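Side-chain contacts in concanavalin B (Canavalia ensiformis, PDB 6CAF), which may act as a carbohydrate-binding protein and is a chitinase-like member of glycosyl hydrolase family 18: residues V211-D216 with N231-W236; I287-R292 with T298-N303. All blocks are in the same frame, centred on the assembly; numbering follows the deposited sequence.

Contact 1 (V211-D216 with N231-W236); sequences VRFYND and NAWLSW
Val211 lays both of its methyl groups on one face of the Trp236 indole, each by a different side of the five-membered ring. Val211 CG1 sits on the NE1 side, 3.9 Å from the centroid of the Trp236 five-membered ring and 22° off its normal, a CH-pi contact whose closest approach is to Trp236 NE1 at 3.6 Å. The second methyl, Val211 CG2, lies by the CG-CD2 bond, 3.8 Å from Trp236 CD2. The valine torsion explains this grip: with CG1 anti to the backbone N (chi1 179°), the two branches reach the indole side by side. The indole is also fixed at its rim, since Trp236 NE1 donates to the carbonyl oxygen of Cys190, beyond the two segments. Replacing Trp236 by alanine would remove the indole, and both Val211 methyls would probably lose their aromatic cover and the Cys190 carbonyl this donor. Phe213 meets the preceding turn of the helix with the outer end of its ring. Phe213 CE1 is 3.8 Å from Ala232 CB, which lies at the ring edge, while Phe213 CZ comes to 4.1 Å from Trp233 CE3. The Phe213 and Trp233 side chains cross at about a right angle, and the phenylalanine reaches the benzo part of the indole at its edge. Val211 CG1 also lies above the rim of one Phe213 face, so this methyl lies against two aromatic groups. Trp233 continues past the contact, touching Leu247 and Leu249 of the following strand, and its NE1 donates to Pro278 O. The touching residues are all buried. Packing of this kind, between the end of strand 208-212 and helix 227-239, belongs to a beta-alpha-beta unit of the TIM barrel of family 18, completed by strand 247-252.

Contact 2 (I287-R292 with T298-N303); sequences IALWNR and TGYSTN
Leu289 drives its two methyls toward the first turn of helix 300-308, and the tight part of the contact is gathered around them. Leu289 CD2 approaches one side of the Tyr300 ring obliquely, 3.8 Å from CD1 of that tyrosine. The other methyl, Leu289 CD1, fits between the tyrosine and the next residue, lying 3.8 Å from Ser301 CB and 3.9 Å from Tyr300 CD1. Tyr300 is brought alongside the leucine by a first torsion that sets CG anti to the backbone N (chi1 -162°). Looser packing follows at Ile287, whose CD1 stands 4.4 Å from Tyr300 CE1 and adds only a little to the buried surface. The polar ends of the helix residues are held beyond the two segments: Tyr300 OH bonds to the carbonyl oxygen of Ile264, and Ser301 OG to Asp295 OD2 and Asn52 ND2. The serine thus turns its CB to the leucine while its hydroxyl bonds to those two side chains. On the solvent side, contact with the strand runs out. Thr302 is exposed and meets none of 287-292; Gly299, at the N-cap position, is partly exposed. Gly299 has positive phi (76°) where helix 292-298 ends and the next begins, and its carbonyl accepts from Asn303 N. The contact therefore sets strand 284-290 against the start of helix 300-308, with helix 292-298 contributing Asp295 beside Leu289 and Tyr300, helix 266-273 meeting the tyrosine through Pro266 and Leu269, and Ile32 of strand 31-36 touching Ile287 and Ser301.

Both contacts are buried and bind a strand of the same curled parallel sheet to a helix outside it, with apolar packing across each interface. Contact 1 is the more aromatic and the larger, burying 217 Å² against 147 Å²; contact 2 relies on aliphatic branches against one tyrosine and a serine CB. In both, aromatic polar groups find carbonyl oxygens beyond the paired segments. Strand 247-252 lies between the two strands concerned, 208-212 and 284-290, and the contact centres are about 18 Å apart. They nevertheless touch near the strand ends, where Tyr214 OH lies 3.6 Å from Trp290 CB.

Contact 1 (V211-D216 with N231-W236)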
ATOM      1  N   VAL A 211      -6.843   1.065   4.588  1.00 10.53           N
ATOM      2  CA  VAL A 211      -8.137   0.438   4.424  1.00 10.14           C
ATOM      3  C   VAL A 211      -8.742   0.873   3.096  1.00 10.81           C
ATOM      4  O   VAL A 211      -8.864   2.071   2.827  1.00 11.61           O
ATOM      5  CB  VAL A 211      -9.049   0.826   5.579  1.00 11.81           C
ATOM      6  CG1 VAL A 211     -10.420   0.179   5.406  1.00 12.67           C
ATOM      7  CG2 VAL A 211      -8.460   0.411   6.919  1.00 12.86           C
ATOM      8  N   ARG A 212      -9.151  -0.099   2.291  1.00 10.88           N
ATOM      9  CA  ARG A 212      -9.671   0.192   0.959  1.00 11.45           C
ATOM     10  C   ARG A 212     -11.151   0.527   1.001  1.00 12.25           C
ATOM     11  O   ARG A 212     -12.015  -0.356   0.978  1.00 13.33           O
ATOM     12  CB  ARG A 212      -9.395  -0.983   0.021  1.00 11.96           C
ATOM     13  CG  ARG A 212      -7.926  -1.217  -0.211  1.00 14.41           C
ATOM     14  CD  ARG A 212      -7.640  -2.305  -1.222  1.00 16.14           C
ATOM     15  NE  ARG A 212      -7.690  -3.601  -0.618  1.00 18.68           N
ATOM     16  CZ  ARG A 212      -8.657  -4.493  -0.762  1.00 18.03           C
ATOM     17  NH1 ARG A 212      -9.696  -4.251  -1.518  1.00 24.05           N
ATOM     18  NH2 ARG A 212      -8.562  -5.636  -0.125  1.00 26.42           N
ATOM     19  N   PHE A 213     -11.417   1.818   1.094  1.00 12.27           N
ATOM     20  CA  PHE A 213     -12.784   2.319   1.208  1.00 13.07           C
ATOM     21  C   PHE A 213     -13.392   2.537  -0.186  1.00 13.48           C
ATOM     22  O   PHE A 213     -13.786   3.635  -0.547  1.00 16.19           O
ATOM     23  CB  PHE A 213     -12.825   3.639   2.014  1.00 14.39           C
ATOM     24  CG  PHE A 213     -12.510   3.477   3.483  1.00 12.58           C
ATOM     25  CD1 PHE A 213     -13.444   2.960   4.359  1.00 14.80           C
ATOM     26  CD2 PHE A 213     -11.300   3.865   3.986  1.00 12.97           C
ATOM     27  CE1 PHE A 213     -13.178   2.851   5.712  1.00 15.98           C
ATOM     28  CE2 PHE A 213     -11.034   3.752   5.323  1.00 13.25           C
ATOM     29  CZ  PHE A 213     -11.961   3.214   6.181  1.00 15.07           C
ATOM     30  N   TYR A 214     -13.465   1.475  -0.979  1.00 13.15           N
ATOM     31  CA  TYR A 214     -14.055   1.594  -2.297  1.00 14.01           C
ATOM     32  C   TYR A 214     -14.378   0.200  -2.794  1.00 15.00           C
ATOM     33  O   TYR A 214     -13.909  -0.810  -2.239  1.00 16.25           O
ATOM     34  CB  TYR A 214     -13.110   2.355  -3.262  1.00 16.24           C
ATOM     35  CG  TYR A 214     -11.727   1.758  -3.452  1.00 14.97           C
ATOM     36  CD1 TYR A 214     -10.726   2.015  -2.567  1.00 14.17           C
ATOM     37  CD2 TYR A 214     -11.407   1.014  -4.583  1.00 19.41           C
ATOM     38  CE1 TYR A 214      -9.463   1.471  -2.735  1.00 14.44           C
ATOM     39  CE2 TYR A 214     -10.119   0.537  -4.796  1.00 20.55           C
ATOM     40  CZ  TYR A 214      -9.151   0.742  -3.848  1.00 15.88           C
ATOM     41  OH  TYR A 214      -7.875   0.230  -4.034  1.00 18.21           O
ATOM     42  N   ASN A 215     -15.201   0.162  -3.835  1.00 16.18           N
ATOM     43  CA  ASN A 215     -15.732  -1.088  -4.359  1.00 18.00           C
ATOM     44  C   ASN A 215     -16.464  -1.913  -3.277  1.00 18.61           C
ATOM     45  O   ASN A 215     -16.470  -3.136  -3.309  1.00 20.67           O
ATOM     46  CB  ASN A 215     -14.644  -1.859  -5.124  1.00 20.36           C
ATOM     47  CG  ASN A 215     -14.139  -1.097  -6.403  1.00 23.70           C
ATOM     48  OD1 ASN A 215     -14.855  -0.248  -7.009  1.00 34.64           O
ATOM     49  ND2 ASN A 215     -12.885  -1.390  -6.806  1.00 28.61           N
ATOM     50  N   ASP A 216     -17.150  -1.215  -2.364  1.00 16.34           N
ATOM     51  CA  ASP A 216     -17.964  -1.884  -1.349  1.00 16.62           C
ATOM     52  C   ASP A 216     -18.987  -0.919  -0.803  1.00 15.68           C
ATOM     53  O   ASP A 216     -18.659  -0.032  -0.010  1.00 15.74           O
ATOM     54  CB  ASP A 216     -17.102  -2.429  -0.204  1.00 19.34           C
ATOM     55  CG  ASP A 216     -17.901  -3.311   0.758  1.00 21.78           C
ATOM     56  OD1 ASP A 216     -19.130  -3.186   0.816  1.00 22.08           O
ATOM     57  OD2 ASP A 216     -17.308  -4.150   1.451  1.00 25.11           O
ATOM     58  N   ASN A 231     -18.522   5.069   9.959  1.00 11.85           N
ATOM     59  CA  ASN A 231     -18.733   3.897  10.786  1.00 12.23           C
ATOM     60  C   ASN A 231     -17.668   2.827  10.548  1.00 11.40           C
ATOM     61  O   ASN A 231     -17.210   2.178  11.496  1.00 12.77           O
ATOM     62  CB  ASN A 231     -20.112   3.330  10.550  1.00 13.35           C
ATOM     63  CG  ASN A 231     -20.364   2.183  11.457  1.00 14.83           C
ATOM     64  OD1 ASN A 231     -20.469   2.361  12.672  1.00 15.94           O
ATOM     65  ND2 ASN A 231     -20.436   0.997  10.887  1.00 14.91           N
ATOM     66  N   ALA A 232     -17.298   2.643   9.295  1.00 11.46           N
ATOM     67  CA  ALA A 232     -16.275   1.664   8.970  1.00 11.39           C
ATOM     68  C   ALA A 232     -14.933   2.107   9.568  1.00 11.01           C
ATOM     69  O   ALA A 232     -14.186   1.286  10.107  1.00 12.21           O
ATOM     70  CB  ALA A 232     -16.207   1.427   7.474  1.00 12.80           C
ATOM     71  N   TRP A 233     -14.603   3.394   9.438  1.00 11.59           N
ATOM     72  CA  TRP A 233     -13.395   3.893  10.074  1.00 11.74           C
ATOM     73  C   TRP A 233     -13.425   3.583  11.567  1.00 10.97           C
ATOM     74  O   TRP A 233     -12.447   3.077  12.123  1.00 11.80           O
ATOM     75  CB  TRP A 233     -13.260   5.391   9.828  1.00 11.99           C
ATOM     76  CG  TRP A 233     -12.093   6.003  10.488  1.00 11.32           C
ATOM     77  CD1 TRP A 233     -12.045   6.469  11.747  1.00 13.24           C
ATOM     78  CD2 TRP A 233     -10.769   6.122   9.967  1.00 11.51           C
ATOM     79  NE1 TRP A 233     -10.789   6.929  12.043  1.00 13.13           N
ATOM     80  CE2 TRP A 233      -9.987   6.717  10.963  1.00 11.75           C
ATOM     81  CE3 TRP A 233     -10.183   5.819   8.745  1.00 12.42           C
ATOM     82  CZ2 TRP A 233      -8.633   7.004  10.780  1.00 13.14           C
ATOM     83  CZ3 TRP A 233      -8.849   6.092   8.561  1.00 13.18           C
ATOM     84  CH2 TRP A 233      -8.099   6.695   9.573  1.00 13.06           C
ATOM     85  N   LEU A 234     -14.532   3.896  12.226  1.00 11.26           N
ATOM     86  CA  LEU A 234     -14.678   3.565  13.625  1.00 12.10           C
ATOM     87  C   LEU A 234     -14.384   2.090  13.890  1.00 11.51           C
ATOM     88  O   LEU A 234     -13.642   1.746  14.815  1.00 12.46           O
ATOM     89  CB  LEU A 234     -16.084   3.939  14.107  1.00 13.28           C
ATOM     90  CG  LEU A 234     -16.397   3.640  15.562  1.00 14.46           C
ATOM     91  CD1 LEU A 234     -15.449   4.370  16.505  1.00 17.05           C
ATOM     92  CD2 LEU A 234     -17.845   3.959  15.905  1.00 16.48           C
ATOM     93  N   SER A 235     -14.993   1.217  13.104  1.00 11.25           N
ATOM     94  CA  SER A 235     -14.759  -0.214  13.276  1.00 11.52           C
ATOM     95  C   SER A 235     -13.280  -0.554  13.193  1.00 11.26           C
ATOM     96  O   SER A 235     -12.764  -1.361  13.984  1.00 12.84           O
ATOM     97  CB  SER A 235     -15.553  -0.979  12.244  1.00 12.27           C
ATOM     98  OG  SER A 235     -16.940  -0.750  12.359  1.00 15.75           O
ATOM     99  N   TRP A 236     -12.583   0.032  12.227  1.00 11.11           N
ATOM    100  CA  TRP A 236     -11.155  -0.215  12.046  1.00 11.54           C
ATOM    101  C   TRP A 236     -10.341   0.334  13.222  1.00 11.78           C
ATOM    102  O   TRP A 236      -9.331  -0.283  13.602  1.00 14.15           O
ATOM    103  CB  TRP A 236     -10.666   0.332  10.691  1.00 12.00           C
ATOM    104  CG  TRP A 236     -11.036  -0.617   9.614  1.00 11.92           C
ATOM    105  CD1 TRP A 236     -12.110  -0.554   8.794  1.00 13.58           C
ATOM    106  CD2 TRP A 236     -10.371  -1.847   9.311  1.00 12.02           C
ATOM    107  NE1 TRP A 236     -12.144  -1.649   7.980  1.00 13.61           N
ATOM    108  CE2 TRP A 236     -11.090  -2.467   8.282  1.00 13.04           C
ATOM    109  CE3 TRP A 236      -9.234  -2.474   9.807  1.00 14.74           C
ATOM    110  CZ2 TRP A 236     -10.716  -3.682   7.737  1.00 14.97           C
ATOM    111  CZ3 TRP A 236      -8.874  -3.688   9.280  1.00 17.34           C
ATOM    112  CH2 TRP A 236      -9.605  -4.280   8.261  1.00 16.03           C
TER

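Contact 2 (I287-R292 with T298-N303)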
ATOM      1  N   ILE A 287      -3.655   9.167   3.540  1.00 11.47           N
ATOM      2  CA  ILE A 287      -4.414   8.508   2.520  1.00 11.79           C
ATOM      3  C   ILE A 287      -3.477   7.791   1.557  1.00 11.89           C
ATOM      4  O   ILE A 287      -2.297   8.152   1.437  1.00 13.17           O
ATOM      5  CB  ILE A 287      -5.311   9.480   1.737  1.00 14.22           C
ATOM      6  CG1 ILE A 287      -4.520  10.490   0.961  1.00 15.32           C
ATOM      7  CG2 ILE A 287      -6.320  10.162   2.665  1.00 14.75           C
ATOM      8  CD1 ILE A 287      -5.365  11.385   0.060  1.00 17.80           C
ATOM      9  N   ALA A 288      -4.009   6.772   0.888  1.00 11.11           N
ATOM     10  CA  ALA A 288      -3.341   6.154  -0.238  1.00 11.37           C
ATOM     11  C   ALA A 288      -4.223   6.269  -1.452  1.00 11.28           C
ATOM     12  O   ALA A 288      -5.438   6.178  -1.343  1.00 12.53           O
ATOM     13  CB  ALA A 288      -3.039   4.677   0.017  1.00 12.80           C
ATOM     14  N   LEU A 289      -3.596   6.452  -2.608  1.00 11.01           N
ATOM     15  CA  LEU A 289      -4.333   6.605  -3.852  1.00 10.86           C
ATOM     16  C   LEU A 289      -4.040   5.466  -4.829  1.00 11.49           C
ATOM     17  O   LEU A 289      -2.878   5.216  -5.210  1.00 11.98           O
ATOM     18  CB  LEU A 289      -4.012   7.942  -4.498  1.00 12.03           C
ATOM     19  CG  LEU A 289      -4.458   9.148  -3.673  1.00 13.40           C
ATOM     20  CD1 LEU A 289      -3.936  10.452  -4.254  1.00 16.32           C
ATOM     21  CD2 LEU A 289      -5.949   9.191  -3.529  1.00 17.10           C
ATOM     22  N   TRP A 290      -5.135   4.804  -5.220  1.00 11.88           N
ATOM     23  CA  TRP A 290      -5.137   3.856  -6.313  1.00 12.50           C
ATOM     24  C   TRP A 290      -5.584   4.644  -7.549  1.00 13.39           C
ATOM     25  O   TRP A 290      -6.758   5.033  -7.604  1.00 13.90           O
ATOM     26  CB  TRP A 290      -6.112   2.691  -6.035  1.00 14.52           C
ATOM     27  CG  TRP A 290      -6.203   1.778  -7.200  1.00 16.28           C
ATOM     28  CD1 TRP A 290      -7.228   1.694  -8.072  1.00 23.28           C
ATOM     29  CD2 TRP A 290      -5.169   0.930  -7.697  1.00 16.62           C
ATOM     30  NE1 TRP A 290      -6.899   0.818  -9.113  1.00 26.35           N
ATOM     31  CE2 TRP A 290      -5.647   0.311  -8.875  1.00 21.29           C
ATOM     32  CE3 TRP A 290      -3.918   0.544  -7.207  1.00 20.04           C
ATOM     33  CZ2 TRP A 290      -4.876  -0.606  -9.610  1.00 27.60           C
ATOM     34  CZ3 TRP A 290      -3.153  -0.376  -7.945  1.00 23.45           C
ATOM     35  CH2 TRP A 290      -3.630  -0.943  -9.120  1.00 24.04           C
ATOM     36  N   ASN A 291      -4.722   4.940  -8.528  1.00 14.10           N
ATOM     37  CA  ASN A 291      -3.292   4.690  -8.606  1.00 13.33           C
ATOM     38  C   ASN A 291      -2.621   5.934  -9.215  1.00 13.11           C
ATOM     39  O   ASN A 291      -3.265   6.987  -9.404  1.00 13.96           O
ATOM     40  CB  ASN A 291      -3.010   3.441  -9.424  1.00 14.88           C
ATOM     41  CG  ASN A 291      -3.503   3.565 -10.857  1.00 16.25           C
ATOM     42  OD1 ASN A 291      -4.116   4.550 -11.259  1.00 16.02           O
ATOM     43  ND2 ASN A 291      -3.192   2.561 -11.654  1.00 23.64           N
ATOM     44  N   ARG A 292      -1.327   5.841  -9.505  1.00 12.75           N
ATOM     45  CA  ARG A 292      -0.599   6.990  -9.986  1.00 12.30           C
ATOM     46  C   ARG A 292      -1.220   7.522 -11.294  1.00 13.00           C
ATOM     47  O   ARG A 292      -1.367   8.736 -11.446  1.00 13.20           O
ATOM     48  CB  ARG A 292       0.863   6.651 -10.156  1.00 13.53           C
ATOM     49  CG  ARG A 292       1.692   7.748 -10.790  1.00 14.31           C
ATOM     50  CD  ARG A 292       1.735   9.039 -10.014  1.00 14.63           C
ATOM     51  NE  ARG A 292       2.664   9.933 -10.670  1.00 16.28           N
ATOM     52  CZ  ARG A 292       2.560  11.250 -10.814  1.00 17.21           C
ATOM     53  NH1 ARG A 292       1.681  11.911 -10.115  1.00 16.78           N
ATOM     54  NH2 ARG A 292       3.400  11.896 -11.615  1.00 23.85           N
ATOM     55  N   THR A 298      -6.295  13.318 -12.805  1.00 15.16           N
ATOM     56  CA  THR A 298      -7.274  14.151 -12.132  1.00 16.47           C
ATOM     57  C   THR A 298      -6.729  15.236 -11.212  1.00 14.57           C
ATOM     58  O   THR A 298      -7.458  16.144 -10.812  1.00 16.50           O
ATOM     59  CB  THR A 298      -8.229  13.320 -11.306  1.00 16.48           C
ATOM     60  OG1 THR A 298      -7.498  12.754 -10.226  1.00 17.19           O
ATOM     61  CG2 THR A 298      -8.888  12.215 -12.133  1.00 20.65           C
ATOM     62  N   GLY A 299      -5.451  15.144 -10.840  1.00 13.63           N
ATOM     63  CA  GLY A 299      -4.866  16.102  -9.944  1.00 14.32           C
ATOM     64  C   GLY A 299      -5.264  15.913  -8.491  1.00 12.80           C
ATOM     65  O   GLY A 299      -5.141  16.842  -7.697  1.00 14.08           O
ATOM     66  N   TYR A 300      -5.673  14.693  -8.121  1.00 12.57           N
ATOM     67  CA  TYR A 300      -6.227  14.451  -6.795  1.00 12.13           C
ATOM     68  C   TYR A 300      -5.261  14.866  -5.669  1.00 12.66           C
ATOM     69  O   TYR A 300      -5.590  15.699  -4.825  1.00 12.95           O
ATOM     70  CB  TYR A 300      -6.625  12.965  -6.681  1.00 12.68           C
ATOM     71  CG  TYR A 300      -7.582  12.667  -5.552  1.00 12.10           C
ATOM     72  CD1 TYR A 300      -7.175  12.675  -4.229  1.00 14.23           C
ATOM     73  CD2 TYR A 300      -8.875  12.395  -5.809  1.00 15.21           C
ATOM     74  CE1 TYR A 300      -8.089  12.410  -3.208  1.00 15.06           C
ATOM     75  CE2 TYR A 300      -9.777  12.109  -4.805  1.00 15.39           C
ATOM     76  CZ  TYR A 300      -9.390  12.127  -3.511  1.00 14.31           C
ATOM     77  OH  TYR A 300     -10.295  11.829  -2.519  1.00 17.06           O
ATOM     78  N   SER A 301      -4.068  14.279  -5.637  1.00 11.85           N
ATOM     79  CA  SER A 301      -3.169  14.603  -4.561  1.00 12.63           C
ATOM     80  C   SER A 301      -2.716  16.057  -4.603  1.00 13.47           C
ATOM     81  O   SER A 301      -2.520  16.663  -3.560  1.00 14.51           O
ATOM     82  CB  SER A 301      -1.958  13.662  -4.516  1.00 13.85           C
ATOM     83  OG  SER A 301      -1.198  13.699  -5.720  1.00 14.67           O
ATOM     84  N   THR A 302      -2.552  16.615  -5.797  1.00 13.44           N
ATOM     85  CA  THR A 302      -2.183  18.007  -5.884  1.00 13.98           C
ATOM     86  C   THR A 302      -3.207  18.894  -5.183  1.00 13.39           C
ATOM     87  O   THR A 302      -2.864  19.843  -4.456  1.00 15.42           O
ATOM     88  CB  THR A 302      -1.997  18.378  -7.356  1.00 14.93           C
ATOM     89  OG1 THR A 302      -0.820  17.705  -7.817  1.00 17.88           O
ATOM     90  CG2 THR A 302      -1.808  19.856  -7.519  1.00 16.77           C
ATOM     91  N   ASN A 303      -4.482  18.599  -5.404  1.00 13.03           N
ATOM     92  CA  ASN A 303      -5.543  19.376  -4.785  1.00 14.27           C
ATOM     93  C   ASN A 303      -5.702  19.226  -3.314  1.00 26.06           C
ATOM     94  O   ASN A 303      -5.884  20.136  -2.539  1.00 23.77           O
ATOM     95  CB  ASN A 303      -6.848  19.125  -5.491  1.00 14.97           C
ATOM     96  CG  ASN A 303      -6.903  19.838  -6.810  1.00 16.27           C
ATOM     97  OD1 ASN A 303      -6.549  21.005  -6.900  1.00 22.64           O
ATOM     98  ND2 ASN A 303      -7.330  19.155  -7.825  1.00 19.06           N
TER